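Local coordinates for GDSL-like protein (Collinsella aerofaciens ATCC 25986, PDB 7BXD) that probably hydrolyses acyl esters, as a member of the GDSL-like lipase/acylhydrolase family of SGNH-type hydrolases, at residues S29-F34 and A98-V103; L147-P152 and Y190-I195; S156-K161 and M215-H220. All coordinates share one frame; numbering follows the deposited sequence.

Contact 1 (S29-F34 and A98-V103); sequences STICCF and ADVYVV
D99 grips the backbone of T30 at both its polar ends. Its OD2 accepts the N-H of T30 through the anti lone pair, with D99 OD2 2.8 Å from T30 N and the bond almost straight at 176°. In return T30 O takes two donors, D99 N at 2.9 Å and V100 N at 3.2 Å. Regular parallel pairing follows: C32 N bonds to V100 O at 2.8 Å, V102 N to C32 O, and F34 N to V102 O. C-H groups at the CA atoms of I31 and C33 lean on those same V100 and V102 oxygens.

On the face carrying C32 and F34, the Y101 ring leans across to C32, Y101 CE2 lying 3.5 Å from C32 CB. With SG anti to its own N (chi1 179°), C32 also brings its sulfur alongside, 4.6 Å from the Y101 ring centroid and oblique, 58° off the normal. A98 CB fits against C32 CB at 3.7 Å. Beyond, Y101 OH accepts from A98 N at 3.1 Å and also bonds to D95 O, tying the ring's far end to the chain just before the strand. A leucine at Y101 would lack ring and hydroxyl, and would probably leave A98 N and D95 O without this common partner and C32 SG without its aromatic neighbour. On the opposite face I31 CG2 touches V102 CG2.

The pair forms the middle of the parallel sheet: strand 66-71 bonds to the outer side of I31 and C33, strand 146-150 lies beyond V102 and V103, and F34 meets F87 of helix 87-90.

Contact 2 (L147-P152 and Y190-I195); sequences LVFMTP and YSVPVI
F149 and M150 pair in parallel with V194 and I195 where a short last strand is added at the rim of the sheet, the two strands being joined by a beta-alpha-beta crossover through helix 176-189. Three backbone bonds make the seam: F149 N to P193 O at 3.0 Å, I195 N to F149 O at 2.9 Å, and a longer one from T151 N to I195 O at 3.2 Å. P193 has no N-H to offer, and L147 O instead lies against its ring, 3.4 Å from P193 CD.

In I195, chi1 of -57° with an extended chi2 brings CD1 to V148 CG1 at 3.8 Å and, from another side, to M150 SD at 3.9 Å. L237 of helix 223-240 closes over V148 and I195. On the other face V192 CG1 approaches the F149 ring obliquely, and T151 CG2 crosses V194 CG1 at about a right angle; C187 of helix 176-189 touches F149 and V194.

T151 OG1 bonds beyond the pair, to D196 OD1 and Y198 N. With the seam's polarity all in the backbone and its side chains meeting through hydrocarbon and sulfur, the pairing is held by main-chain bonds and by packing of its two faces against helices 223-240 and 176-189.

Contact 3 (S156-K161 and M215-H220); sequences SGKHEK and MPDGLH
K158 NZ closes a salt bridge on D217 OD2, 2.8 Å away, joining an outer loop to the sequence D-G-L-H at 217-220. That sequence matches the DxxH signature which in SGNH hydrolases supplies the acid and base of the catalytic triad, a role probable here by family. The tight part is the D217 carboxylate. Its CG stands between its own backbone N and carbonyl carbon (chi1 67°), turned back over the chain that follows. OD1 accepts H220 N at 2.8 Å through the syn lone pair and L219 N from above the carboxylate plane, making an Asx turn and an Asx motif that fix the group's rotation.

A second close spot lies at G218, the end of a type I turn from M215. S156 N bonds to G218 O at 2.9 Å, and T155 OG1 shares that oxygen. S156 OG sits 3.3 Å from G218 CA, where a side chain would collide.

The other side is loose. H159, E160 and K161 form an exposed turn, closed by K161 N to K158 O, and do not touch 215-220; K158, at its start, reaches inward with a fully extended chain. D217 OD2 receives K158 NZ on its anti lone pair and, on its syn lone pair, H220 ND1 at 2.7 Å, with the oxygen only 9° out of the imidazole plane.

Contacts 1 and 2 belong to one parallel sheet and are two pairings in it, separated by the one between strands 100-104 and 146-150, where V103 O lies 2.8 Å from M150 N, a probable hydrogen bond, and V103 CG1 packs on F149 CE2. Contact 1 is central and almost wholly buried, and D99 adds a side-chain acceptor at its start. Contact 2, at the rim, is partly buried and joined by fewer bonds. Contact 3 lies on the other side of the chain's centre, about 25 Å from contact 2 between centres; it joins two loops through a salt bridge to D217 and a backbone bond to G218 O, and has a solvent-facing side. Segments 147-152 and 156-161 nearly adjoin in sequence.

Contact 1 (S29-F34 and A98-V103)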
loop_
_atom_site.group_PDB
_atom_site.type_symbol
_atom_site.label_atom_id
_atom_site.label_comp_id
_atom_site.label_asym_id
_atom_site.label_seq_id
_atom_site.Cartn_x
_atom_site.Cartn_y
_atom_site.Cartn_z
ATOM N N SER A 29 -6.621 0.482 -19.608
ATOM C CA SER A 29 -7.285 0.125 -18.367
ATOM C C SER A 29 -7.515 1.347 -17.491
ATOM O O SER A 29 -6.741 2.313 -17.523
ATOM C CB SER A 29 -6.446 -0.887 -17.577
ATOM O OG SER A 29 -6.507 -2.197 -18.141
ATOM N N THR A 30 -8.541 1.251 -16.635
ATOM C CA THR A 30 -8.671 2.120 -15.466
ATOM C C THR A 30 -8.112 1.373 -14.257
ATOM O O THR A 30 -8.525 0.242 -13.975
ATOM C CB THR A 30 -10.141 2.493 -15.239
ATOM O OG1 THR A 30 -10.592 3.258 -16.362
ATOM C CG2 THR A 30 -10.333 3.348 -13.978
ATOM N N ILE A 31 -7.193 2.022 -13.539
ATOM C CA ILE A 31 -6.446 1.401 -12.444
ATOM C C ILE A 31 -6.816 2.137 -11.157
ATOM O O ILE A 31 -6.545 3.339 -11.030
ATOM C CB ILE A 31 -4.932 1.481 -12.701
ATOM C CG1 ILE A 31 -4.591 0.825 -14.060
ATOM C CG2 ILE A 31 -4.168 0.814 -11.552
ATOM C CD1 ILE A 31 -3.123 0.947 -14.456
ATOM N N CYS A 32 -7.419 1.421 -10.209
ATOM C CA CYS A 32 -7.839 1.996 -8.936
ATOM C C CYS A 32 -6.777 1.707 -7.875
ATOM O O CYS A 32 -6.539 0.544 -7.535
ATOM C CB CYS A 32 -9.189 1.401 -8.541
ATOM S SG CYS A 32 -9.799 2.029 -6.978
ATOM N N CYS A 33 -6.114 2.771 -7.379
ATOM C CA CYS A 33 -5.012 2.657 -6.421
ATOM C C CYS A 33 -5.553 2.937 -5.018
ATOM O O CYS A 33 -5.851 4.098 -4.674
ATOM C CB CYS A 33 -3.887 3.624 -6.814
ATOM S SG CYS A 33 -3.252 3.269 -8.475
ATOM N N PHE A 34 -5.673 1.882 -4.211
ATOM C CA PHE A 34 -6.284 1.929 -2.892
ATOM C C PHE A 34 -5.128 1.853 -1.886
ATOM O O PHE A 34 -4.378 0.860 -1.875
ATOM C CB PHE A 34 -7.204 0.716 -2.805
ATOM C CG PHE A 34 -8.108 0.651 -1.600
ATOM C CD1 PHE A 34 -8.619 1.794 -0.990
ATOM C CD2 PHE A 34 -8.513 -0.606 -1.120
ATOM C CE1 PHE A 34 -9.518 1.695 0.072
ATOM C CE2 PHE A 34 -9.425 -0.712 -0.061
ATOM C CZ PHE A 34 -9.935 0.436 0.534
ATOM N N ALA A 98 -13.375 -0.380 -11.859
ATOM C CA ALA A 98 -12.072 -0.316 -12.494
ATOM C C ALA A 98 -11.668 -1.681 -13.060
ATOM O O ALA A 98 -12.192 -2.741 -12.678
ATOM C CB ALA A 98 -11.019 0.144 -11.488
ATOM N N ASP A 99 -10.681 -1.657 -13.956
ATOM C CA ASP A 99 -10.159 -2.884 -14.553
ATOM C C ASP A 99 -9.078 -3.536 -13.708
ATOM O O ASP A 99 -8.924 -4.762 -13.754
ATOM C CB ASP A 99 -9.588 -2.556 -15.935
ATOM C CG ASP A 99 -10.626 -1.905 -16.823
ATOM O OD1 ASP A 99 -11.655 -2.548 -17.122
ATOM O OD2 ASP A 99 -10.432 -0.737 -17.196
ATOM N N VAL A 100 -8.311 -2.738 -12.963
ATOM C CA VAL A 100 -7.240 -3.246 -12.111
ATOM C C VAL A 100 -7.358 -2.536 -10.772
ATOM O O VAL A 100 -7.561 -1.309 -10.729
ATOM C CB VAL A 100 -5.862 -2.941 -12.745
ATOM C CG1 VAL A 100 -4.702 -3.465 -11.884
ATOM C CG2 VAL A 100 -5.758 -3.488 -14.177
ATOM N N TYR A 101 -7.213 -3.298 -9.687
ATOM C CA TYR A 101 -7.110 -2.763 -8.335
ATOM C C TYR A 101 -5.699 -2.996 -7.837
ATOM O O TYR A 101 -5.194 -4.129 -7.897
ATOM C CB TYR A 101 -8.105 -3.439 -7.374
ATOM C CG TYR A 101 -9.483 -2.923 -7.692
ATOM C CD1 TYR A 101 -10.193 -3.436 -8.759
ATOM C CD2 TYR A 101 -10.023 -1.812 -7.012
ATOM C CE1 TYR A 101 -11.420 -2.886 -9.149
ATOM C CE2 TYR A 101 -11.232 -1.240 -7.394
ATOM C CZ TYR A 101 -11.918 -1.774 -8.470
ATOM O OH TYR A 101 -13.089 -1.219 -8.913
ATOM N N VAL A 102 -5.070 -1.930 -7.339
ATOM C CA VAL A 102 -3.725 -1.985 -6.751
ATOM C C VAL A 102 -3.879 -1.607 -5.287
ATOM O O VAL A 102 -4.257 -0.466 -4.978
ATOM C CB VAL A 102 -2.758 -1.029 -7.471
ATOM C CG1 VAL A 102 -1.397 -1.052 -6.794
ATOM C CG2 VAL A 102 -2.626 -1.406 -8.956
ATOM N N VAL A 103 -3.630 -2.563 -4.374
ATOM C CA VAL A 103 -3.826 -2.341 -2.935
ATOM C C VAL A 103 -2.449 -2.257 -2.297
ATOM O O VAL A 103 -1.668 -3.216 -2.379
ATOM C CB VAL A 103 -4.667 -3.461 -2.295
ATOM C CG1 VAL A 103 -4.865 -3.161 -0.815
ATOM C CG2 VAL A 103 -6.012 -3.628 -3.027
#

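Contact 2 (L147-P152 and Y190-I195)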
loop_
_atom_site.group_PDB
_atom_site.type_symbol
_atom_site.label_atom_id
_atom_site.label_comp_id
_atom_site.label_asym_id
_atom_site.label_seq_id
_atom_site.Cartn_x
_atom_site.Cartn_y
_atom_site.Cartn_z
ATOM N N LEU A 147 -6.476 -7.925 -9.630
ATOM C CA LEU A 147 -6.119 -7.433 -8.298
ATOM C C LEU A 147 -4.652 -7.725 -8.050
ATOM O O LEU A 147 -4.197 -8.874 -8.196
ATOM C CB LEU A 147 -6.978 -8.159 -7.258
ATOM C CG LEU A 147 -6.654 -7.914 -5.783
ATOM C CD1 LEU A 147 -6.738 -6.423 -5.429
ATOM C CD2 LEU A 147 -7.608 -8.751 -4.899
ATOM N N VAL A 148 -3.912 -6.689 -7.654
ATOM C CA VAL A 148 -2.484 -6.802 -7.370
ATOM C C VAL A 148 -2.261 -6.139 -6.017
ATOM O O VAL A 148 -2.699 -4.997 -5.803
ATOM C CB VAL A 148 -1.639 -6.092 -8.456
ATOM C CG1 VAL A 148 -0.162 -6.175 -8.143
ATOM C CG2 VAL A 148 -1.913 -6.645 -9.857
ATOM N N PHE A 149 -1.560 -6.824 -5.119
ATOM C CA PHE A 149 -1.165 -6.216 -3.851
ATOM C C PHE A 149 0.285 -5.758 -3.965
ATOM O O PHE A 149 1.107 -6.395 -4.630
ATOM C CB PHE A 149 -1.284 -7.192 -2.667
ATOM C CG PHE A 149 -2.600 -7.108 -1.946
ATOM C CD1 PHE A 149 -3.796 -7.417 -2.603
ATOM C CD2 PHE A 149 -2.652 -6.684 -0.617
ATOM C CE1 PHE A 149 -5.007 -7.321 -1.915
ATOM C CE2 PHE A 149 -3.876 -6.616 0.061
ATOM C CZ PHE A 149 -5.052 -6.929 -0.587
ATOM N N MET A 150 0.606 -4.659 -3.281
ATOM C CA MET A 150 1.985 -4.200 -3.142
ATOM C C MET A 150 2.328 -4.173 -1.668
ATOM O O MET A 150 1.609 -3.579 -0.864
ATOM C CB MET A 150 2.180 -2.798 -3.774
ATOM C CG MET A 150 1.616 -2.745 -5.186
ATOM S SD MET A 150 2.313 -1.463 -6.250
ATOM C CE MET A 150 1.827 0.006 -5.332
ATOM N N THR A 151 3.405 -4.846 -1.295
ATOM C CA THR A 151 3.790 -4.882 0.113
ATOM C C THR A 151 4.223 -3.488 0.576
ATOM O O THR A 151 4.739 -2.695 -0.220
ATOM C CB THR A 151 4.901 -5.899 0.326
ATOM O OG1 THR A 151 5.968 -5.559 -0.572
ATOM C CG2 THR A 151 4.438 -7.335 0.078
ATOM N N PRO A 152 4.010 -3.173 1.856
ATOM C CA PRO A 152 4.307 -1.817 2.345
ATOM C C PRO A 152 5.792 -1.534 2.332
ATOM O O PRO A 152 6.613 -2.377 2.732
ATOM C CB PRO A 152 3.769 -1.838 3.792
ATOM C CG PRO A 152 3.742 -3.320 4.178
ATOM C CD PRO A 152 3.361 -4.011 2.880
ATOM N N TYR A 190 -5.192 -16.912 -2.217
ATOM C CA TYR A 190 -6.095 -16.499 -3.282
ATOM C C TYR A 190 -5.386 -16.286 -4.613
ATOM O O TYR A 190 -5.964 -15.685 -5.524
ATOM C CB TYR A 190 -6.861 -15.244 -2.856
ATOM C CG TYR A 190 -7.729 -15.519 -1.645
ATOM C CD1 TYR A 190 -8.858 -16.350 -1.741
ATOM C CD2 TYR A 190 -7.441 -14.940 -0.406
ATOM C CE1 TYR A 190 -9.666 -16.574 -0.642
ATOM C CE2 TYR A 190 -8.250 -15.179 0.706
ATOM C CZ TYR A 190 -9.358 -15.993 0.586
ATOM O OH TYR A 190 -10.172 -16.267 1.652
ATOM N N SER A 191 -4.149 -16.774 -4.739
ATOM C CA SER A 191 -3.399 -16.693 -5.989
ATOM C C SER A 191 -3.221 -15.248 -6.488
ATOM O O SER A 191 -3.159 -15.002 -7.705
ATOM C CB SER A 191 -4.036 -17.574 -7.079
ATOM O OG SER A 191 -4.166 -18.900 -6.574
ATOM N N VAL A 192 -3.084 -14.287 -5.571
ATOM C CA VAL A 192 -3.034 -12.869 -5.942
ATOM C C VAL A 192 -1.622 -12.415 -6.306
ATOM O O VAL A 192 -0.715 -12.540 -5.482
ATOM C CB VAL A 192 -3.578 -11.986 -4.810
ATOM C CG1 VAL A 192 -3.419 -10.511 -5.108
ATOM C CG2 VAL A 192 -5.050 -12.286 -4.576
ATOM N N PRO A 193 -1.396 -11.827 -7.485
ATOM C CA PRO A 193 -0.071 -11.276 -7.800
ATOM C C PRO A 193 0.352 -10.192 -6.813
ATOM O O PRO A 193 -0.470 -9.388 -6.348
ATOM C CB PRO A 193 -0.276 -10.714 -9.209
ATOM C CG PRO A 193 -1.424 -11.483 -9.778
ATOM C CD PRO A 193 -2.344 -11.686 -8.617
ATOM N N VAL A 194 1.662 -10.161 -6.530
ATOM C CA VAL A 194 2.240 -9.215 -5.574
ATOM C C VAL A 194 3.420 -8.498 -6.219
ATOM O O VAL A 194 4.264 -9.137 -6.857
ATOM C CB VAL A 194 2.702 -9.938 -4.288
ATOM C CG1 VAL A 194 3.421 -8.986 -3.351
ATOM C CG2 VAL A 194 1.512 -10.575 -3.579
ATOM N N ILE A 195 3.500 -7.184 -6.019
ATOM C CA ILE A 195 4.714 -6.407 -6.296
ATOM C C ILE A 195 5.358 -6.119 -4.947
ATOM O O ILE A 195 4.764 -5.437 -4.104
ATOM C CB ILE A 195 4.388 -5.094 -7.038
ATOM C CG1 ILE A 195 3.644 -5.374 -8.346
ATOM C CG2 ILE A 195 5.688 -4.281 -7.253
ATOM C CD1 ILE A 195 3.011 -4.165 -8.983
#

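Contact 3 (S156-K161 and M215-H220)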
loop_
_atom_site.group_PDB
_atom_site.type_symbol
_atom_site.label_atom_id
_atom_site.label_comp_id
_atom_site.label_asym_id
_atom_site.label_seq_id
_atom_site.Cartn_x
_atom_site.Cartn_y
_atom_site.Cartn_z
ATOM N N SER A 156 12.470 4.169 7.980
ATOM C CA SER A 156 13.478 4.307 9.021
ATOM C C SER A 156 12.904 4.822 10.329
ATOM O O SER A 156 13.670 5.061 11.264
ATOM C CB SER A 156 14.640 5.185 8.549
ATOM O OG SER A 156 14.169 6.432 8.069
ATOM N N GLY A 157 11.588 4.989 10.410
ATOM C CA GLY A 157 10.909 5.383 11.623
ATOM C C GLY A 157 10.630 6.880 11.682
ATOM O O GLY A 157 11.259 7.703 11.006
ATOM N N LYS A 158 9.683 7.237 12.538
ATOM C CA LYS A 158 9.391 8.647 12.779
ATOM C C LYS A 158 8.953 8.694 14.245
ATOM O O LYS A 158 7.777 8.685 14.589
ATOM C CB LYS A 158 8.337 9.172 11.805
ATOM C CG LYS A 158 8.255 10.667 11.753
ATOM C CD LYS A 158 7.393 11.101 10.576
ATOM C CE LYS A 158 7.335 12.579 10.506
ATOM N NZ LYS A 158 6.439 12.967 9.426
ATOM N N HIS A 159 9.947 8.673 15.135
ATOM C CA HIS A 159 9.664 8.435 16.547
ATOM C C HIS A 159 8.895 9.567 17.195
ATOM O O HIS A 159 8.213 9.337 18.196
ATOM C CB HIS A 159 10.953 8.191 17.307
ATOM C CG HIS A 159 11.617 6.910 16.925
ATOM N ND1 HIS A 159 12.943 6.654 17.198
ATOM C CD2 HIS A 159 11.141 5.812 16.287
ATOM C CE1 HIS A 159 13.255 5.450 16.748
ATOM N NE2 HIS A 159 12.179 4.919 16.194
ATOM N N GLU A 160 8.989 10.787 16.657
ATOM C CA GLU A 160 8.190 11.869 17.223
ATOM C C GLU A 160 6.704 11.653 16.985
ATOM O O GLU A 160 5.876 12.289 17.651
ATOM C CB GLU A 160 8.639 13.223 16.671
ATOM C CG GLU A 160 8.246 13.460 15.230
ATOM C CD GLU A 160 9.328 13.033 14.243
ATOM O OE1 GLU A 160 10.080 12.069 14.537
ATOM O OE2 GLU A 160 9.431 13.677 13.170
ATOM N N LYS A 161 6.354 10.784 16.038
ATOM C CA LYS A 161 4.999 10.299 15.861
ATOM C C LYS A 161 4.832 8.882 16.379
ATOM O O LYS A 161 3.808 8.261 16.103
ATOM C CB LYS A 161 4.569 10.384 14.391
ATOM C CG LYS A 161 4.889 11.716 13.700
ATOM C CD LYS A 161 4.054 12.856 14.256
ATOM C CE LYS A 161 4.019 14.034 13.288
ATOM N NZ LYS A 161 2.936 14.987 13.639
ATOM N N MET A 215 12.911 10.600 0.427
ATOM C CA MET A 215 12.105 10.213 1.598
ATOM C C MET A 215 12.460 11.113 2.775
ATOM O O MET A 215 13.124 10.684 3.724
ATOM C CB MET A 215 12.316 8.735 1.988
ATOM C CG MET A 215 11.917 7.768 0.904
ATOM S SD MET A 215 12.070 6.041 1.401
ATOM C CE MET A 215 10.728 5.913 2.594
ATOM N N PRO A 216 12.000 12.372 2.757
ATOM C CA PRO A 216 12.564 13.371 3.682
ATOM C C PRO A 216 12.375 13.031 5.137
ATOM O O PRO A 216 13.225 13.416 5.948
ATOM C CB PRO A 216 11.817 14.663 3.306
ATOM C CG PRO A 216 11.387 14.464 1.887
ATOM C CD PRO A 216 11.159 12.989 1.711
ATOM N N ASP A 217 11.269 12.390 5.522
ATOM C CA ASP A 217 11.043 12.000 6.913
ATOM C C ASP A 217 11.285 10.510 7.137
ATOM O O ASP A 217 10.924 9.998 8.201
ATOM C CB ASP A 217 9.632 12.381 7.379
ATOM C CG ASP A 217 8.563 11.599 6.682
ATOM O OD1 ASP A 217 8.868 10.874 5.699
ATOM O OD2 ASP A 217 7.397 11.708 7.102
ATOM N N GLY A 218 11.878 9.802 6.171
ATOM C CA GLY A 218 12.145 8.383 6.334
ATOM C C GLY A 218 10.934 7.482 6.210
ATOM O O GLY A 218 11.038 6.284 6.538
ATOM N N LEU A 219 9.803 8.016 5.735
ATOM C CA LEU A 219 8.551 7.262 5.703
ATOM C C LEU A 219 7.759 7.622 4.455
ATOM O O LEU A 219 7.359 6.742 3.675
ATOM C CB LEU A 219 7.755 7.541 6.976
ATOM C CG LEU A 219 6.309 7.033 7.037
ATOM C CD1 LEU A 219 6.281 5.506 6.870
ATOM C CD2 LEU A 219 5.674 7.444 8.364
ATOM N N HIS A 220 7.544 8.917 4.247
ATOM C CA HIS A 220 6.864 9.430 3.072
ATOM C C HIS A 220 7.867 9.752 1.962
ATOM O O HIS A 220 9.059 9.464 2.080
ATOM C CB HIS A 220 6.012 10.627 3.506
ATOM C CG HIS A 220 5.036 10.255 4.577
ATOM N ND1 HIS A 220 5.221 10.579 5.907
ATOM C CD2 HIS A 220 3.924 9.481 4.533
ATOM C CE1 HIS A 220 4.234 10.070 6.624
ATOM N NE2 HIS A 220 3.430 9.404 5.816
#